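Long-range contact in decapping nuclease RAI1 (PDB 5ULJ), which removes the NAD cap from the 5' end of NAD-capped RNAs, using a divalent metal ion, and binds and stimulates the exoribonuclease RAT1: residues Phe32-Asp37 against Lys82-Met87. Numbering follows the deposited sequence.
Sequences FARDID and KNMSDM. With 0WD ([[(2R,3S,4R,5R)-5-(3-aminocarbonyl-4H-pyridin-1-yl)-3,4-bis(oxidanyl)oxolan-2-yl]methoxy-oxidanyl-phosphoryl] [(2R,3S,4R,5R)-5-(6-aminopurin-9-yl)-4-oxidanyl-3-phosphonooxy-oxolan-2-yl]methyl hydrogen phosphate), chain F.
Arg34 reaches from the end of strand 27-34 to the loop before helix 88-101 and takes the side-chain oxygen of Asn83 end-on with two nitrogens. NH1 lies 2.7 Å from Asn83 OD1 and NH2 lies 2.9 Å from the same OD1. The oxygen sits in the guanidinium plane, whereas the amide is turned 33° against it, so NH2 comes from above the carbonyl plane and NH1 is only modestly tilted. Both bonds are bent, as they must be when one acceptor is shared by two N-H groups of a single guanidinium. With CG anti to the backbone N (chi1 -175°) and a bend at chi3, the arginine chain extends toward the loop before its head turns onto the amide. NE gives to Tyr214 O, and NH2 adds weak bonds to Asn213 O and to a water. That water accepts from Asn83 ND2 at 3.1 Å, and Glu80 OE1 takes a hydrogen bond from ND2 as well, so both ends of the buried amide are satisfied. Were Arg34 replaced by an alanine, Asn83 OD1 would probably be left without these two donors and the amide freer to turn beside the ligand.

Alongside this polar grip, Met84 CE meets the edge of the Phe32 ring, 3.8 Å from CE2, the methyl lying in the ring plane. The bend at its chi3 (58°) turns that methyl toward the ring, while Met84 CB packs 3.6 Å from C1M of the nicotinamide ribose of the ligand. Asn83 OD1 lies 3.4 Å from O3M on that same sugar. Arg34 and Phe32, from strand 27-34, thus form a second shell behind Asn83 and Met84, which line the NAD-type ligand pocket in this PD-(D/E)XK nuclease-like fold of the DXO family.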
loop_
_atom_site.group_PDB
_atom_site.type_symbol
_atom_site.label_atom_id
_atom_site.label_comp_id
_atom_site.label_asym_id
_atom_site.label_seq_id
_atom_site.Cartn_x
_atom_site.Cartn_y
_atom_site.Cartn_z
ATOM N N PHE A 32 1.053 13.688 -2.031
ATOM C CA PHE A 32 -0.104 14.370 -1.470
ATOM C C PHE A 32 -0.477 13.685 -0.165
ATOM O O PHE A 32 0.029 12.605 0.138
ATOM C CB PHE A 32 -1.283 14.381 -2.452
ATOM C CG PHE A 32 -1.880 13.026 -2.720
ATOM C CD1 PHE A 32 -1.316 12.175 -3.658
ATOM C CD2 PHE A 32 -3.021 12.614 -2.052
ATOM C CE1 PHE A 32 -1.872 10.934 -3.913
ATOM C CE2 PHE A 32 -3.581 11.374 -2.301
ATOM C CZ PHE A 32 -3.005 10.534 -3.233
ATOM N N ALA A 33 -1.348 14.310 0.618
ATOM C CA ALA A 33 -1.661 13.765 1.930
ATOM C C ALA A 33 -3.076 14.072 2.393
ATOM O O ALA A 33 -3.671 15.077 2.009
ATOM C CB ALA A 33 -0.662 14.280 2.958
ATOM N N ARG A 34 -3.606 13.176 3.216
ATOM C CA ARG A 34 -4.822 13.424 3.970
ATOM C C ARG A 34 -4.411 13.670 5.413
ATOM O O ARG A 34 -3.789 12.810 6.034
ATOM C CB ARG A 34 -5.785 12.241 3.868
ATOM C CG ARG A 34 -7.134 12.467 4.533
ATOM C CD ARG A 34 -8.032 11.249 4.366
ATOM N NE ARG A 34 -7.568 10.112 5.155
ATOM C CZ ARG A 34 -7.903 8.848 4.915
ATOM N NH1 ARG A 34 -8.704 8.554 3.900
ATOM N NH2 ARG A 34 -7.433 7.877 5.686
ATOM N N ASP A 35 -4.729 14.845 5.947
ATOM C CA ASP A 35 -4.289 15.170 7.298
ATOM C C ASP A 35 -5.248 14.628 8.351
ATOM O O ASP A 35 -6.210 13.927 8.033
ATOM C CB ASP A 35 -4.096 16.685 7.467
ATOM C CG ASP A 35 -5.345 17.490 7.145
ATOM O OD1 ASP A 35 -6.472 16.974 7.293
ATOM O OD2 ASP A 35 -5.191 18.664 6.746
ATOM N N ILE A 36 -4.979 14.972 9.605
ATOM C CA ILE A 36 -5.707 14.423 10.743
ATOM C C ILE A 36 -7.177 14.848 10.761
ATOM O O ILE A 36 -7.979 14.306 11.521
ATOM C CB ILE A 36 -5.034 14.844 12.069
ATOM C CG1 ILE A 36 -5.394 13.874 13.198
ATOM C CG2 ILE A 36 -5.392 16.282 12.421
ATOM C CD1 ILE A 36 -4.432 13.917 14.363
ATOM N N ASP A 37 -7.529 15.810 9.914
ATOM C CA ASP A 37 -8.892 16.327 9.874
ATOM C C ASP A 37 -9.652 15.857 8.636
ATOM O O ASP A 37 -10.795 16.257 8.412
ATOM C CB ASP A 37 -8.874 17.854 9.935
ATOM C CG ASP A 37 -8.145 18.376 11.158
ATOM O OD1 ASP A 37 -8.446 17.907 12.276
ATOM O OD2 ASP A 37 -7.264 19.248 10.999
ATOM N N LYS A 82 -15.078 6.586 3.231
ATOM C CA LYS A 82 -14.372 7.748 2.701
ATOM C C LYS A 82 -12.875 7.525 2.505
ATOM O O LYS A 82 -12.138 8.471 2.229
ATOM C CB LYS A 82 -14.574 8.940 3.637
ATOM C CG LYS A 82 -15.933 8.977 4.312
ATOM C CD LYS A 82 -15.965 10.027 5.408
ATOM C CE LYS A 82 -16.624 11.315 4.944
ATOM N NZ LYS A 82 -18.101 11.261 5.117
ATOM N N ASN A 83 -12.423 6.283 2.642
ATOM C CA ASN A 83 -10.988 6.013 2.683
ATOM C C ASN A 83 -10.348 5.791 1.312
ATOM O O ASN A 83 -9.719 4.758 1.075
ATOM C CB ASN A 83 -10.714 4.803 3.578
ATOM C CG ASN A 83 -9.319 4.822 4.169
ATOM O OD1 ASN A 83 -8.602 5.817 4.061
ATOM N ND2 ASN A 83 -8.929 3.723 4.803
ATOM N N MET A 84 -10.507 6.773 0.427
ATOM C CA MET A 84 -9.871 6.773 -0.893
ATOM C C MET A 84 -10.091 5.481 -1.677
ATOM O O MET A 84 -9.150 4.921 -2.240
ATOM C CB MET A 84 -8.369 7.035 -0.757
ATOM C CG MET A 84 -8.014 8.431 -0.276
ATOM S SD MET A 84 -6.236 8.650 -0.061
ATOM C CE MET A 84 -5.644 8.268 -1.707
ATOM N N SER A 85 -11.334 5.011 -1.710
ATOM C CA SER A 85 -11.665 3.797 -2.449
ATOM C C SER A 85 -11.695 4.066 -3.952
ATOM O O SER A 85 -11.710 3.136 -4.759
ATOM C CB SER A 85 -13.008 3.234 -1.981
ATOM O OG SER A 85 -13.010 3.028 -0.579
ATOM N N ASP A 86 -11.707 5.344 -4.315
ATOM C CA ASP A 86 -11.663 5.748 -5.716
ATOM C C ASP A 86 -10.260 6.209 -6.102
ATOM O O ASP A 86 -9.289 5.908 -5.410
ATOM C CB ASP A 86 -12.690 6.854 -5.990
ATOM C CG ASP A 86 -12.612 7.993 -4.988
ATOM O OD1 ASP A 86 -11.502 8.307 -4.508
ATOM O OD2 ASP A 86 -13.671 8.582 -4.679
ATOM N N MET A 87 -10.160 6.943 -7.206
ATOM C CA MET A 87 -8.877 7.475 -7.651
ATOM C C MET A 87 -8.915 8.996 -7.721
ATOM O O MET A 87 -8.040 9.619 -8.322
ATOM C CB MET A 87 -8.496 6.899 -9.016
ATOM C CG MET A 87 -8.525 5.382 -9.088
ATOM S SD MET A 87 -7.904 4.755 -10.660
ATOM C CE MET A 87 -6.162 5.149 -10.521
HETATM C C1M 0WD F . -6.300 4.245 0.261
HETATM C C2M 0WD F . -5.889 2.872 0.713
HETATM O O2M 0WD F . -7.038 2.096 1.085
HETATM C C3M 0WD F . -5.127 3.302 1.926
HETATM O O3M 0WD F . -6.058 3.908 2.826
HETATM O O4M 0WD F . -5.001 4.862 0.141
HETATM C C4M 0WD F . -4.252 4.400 1.311
HETATM C C5M 0WD F . -2.864 3.889 0.892
HETATM O O5M 0WD F . -2.917 3.053 -0.267
HETATM P PN 0WD F . -1.867 1.835 -0.384
HETATM O O1N 0WD F . -0.723 2.544 0.231
HETATM O O2N 0WD F . -1.979 1.529 -1.827
HETATM O O3P 0WD F . -2.455 0.702 0.593
HETATM P PA 0WD F . -1.633 -0.415 1.393
HETATM O O1A 0WD F . -2.509 -1.591 1.585
HETATM O O2A 0WD F . -0.306 -0.589 0.766
HETATM O O5B 0WD F . -1.433 0.303 2.823
HETATM C C5B 0WD F . -2.180 -0.142 3.957
HETATM C C4B 0WD F . -2.507 1.050 4.862
HETATM C C3B 0WD F . -2.454 0.670 6.319
HETATM O O3B 0WD F . -1.105 0.401 6.746
HETATM P "P2'" 0WD F . -0.594 -1.092 6.952
HETATM O OP2 0WD F . 0.389 -0.913 8.044
HETATM O OP1 0WD F . -1.806 -1.827 7.341
HETATM O OP3 0WD F . -0.005 -1.447 5.652
HETATM O O4B 0WD F . -3.892 1.447 4.747
HETATM C C1B 0WD F . -4.189 2.137 6.004
HETATM C C2B 0WD F . -2.917 1.995 6.834
HETATM O O2B 0WD F . -1.978 3.000 6.436
HETATM O O HOH W 1 -6.656 4.953 6.427
#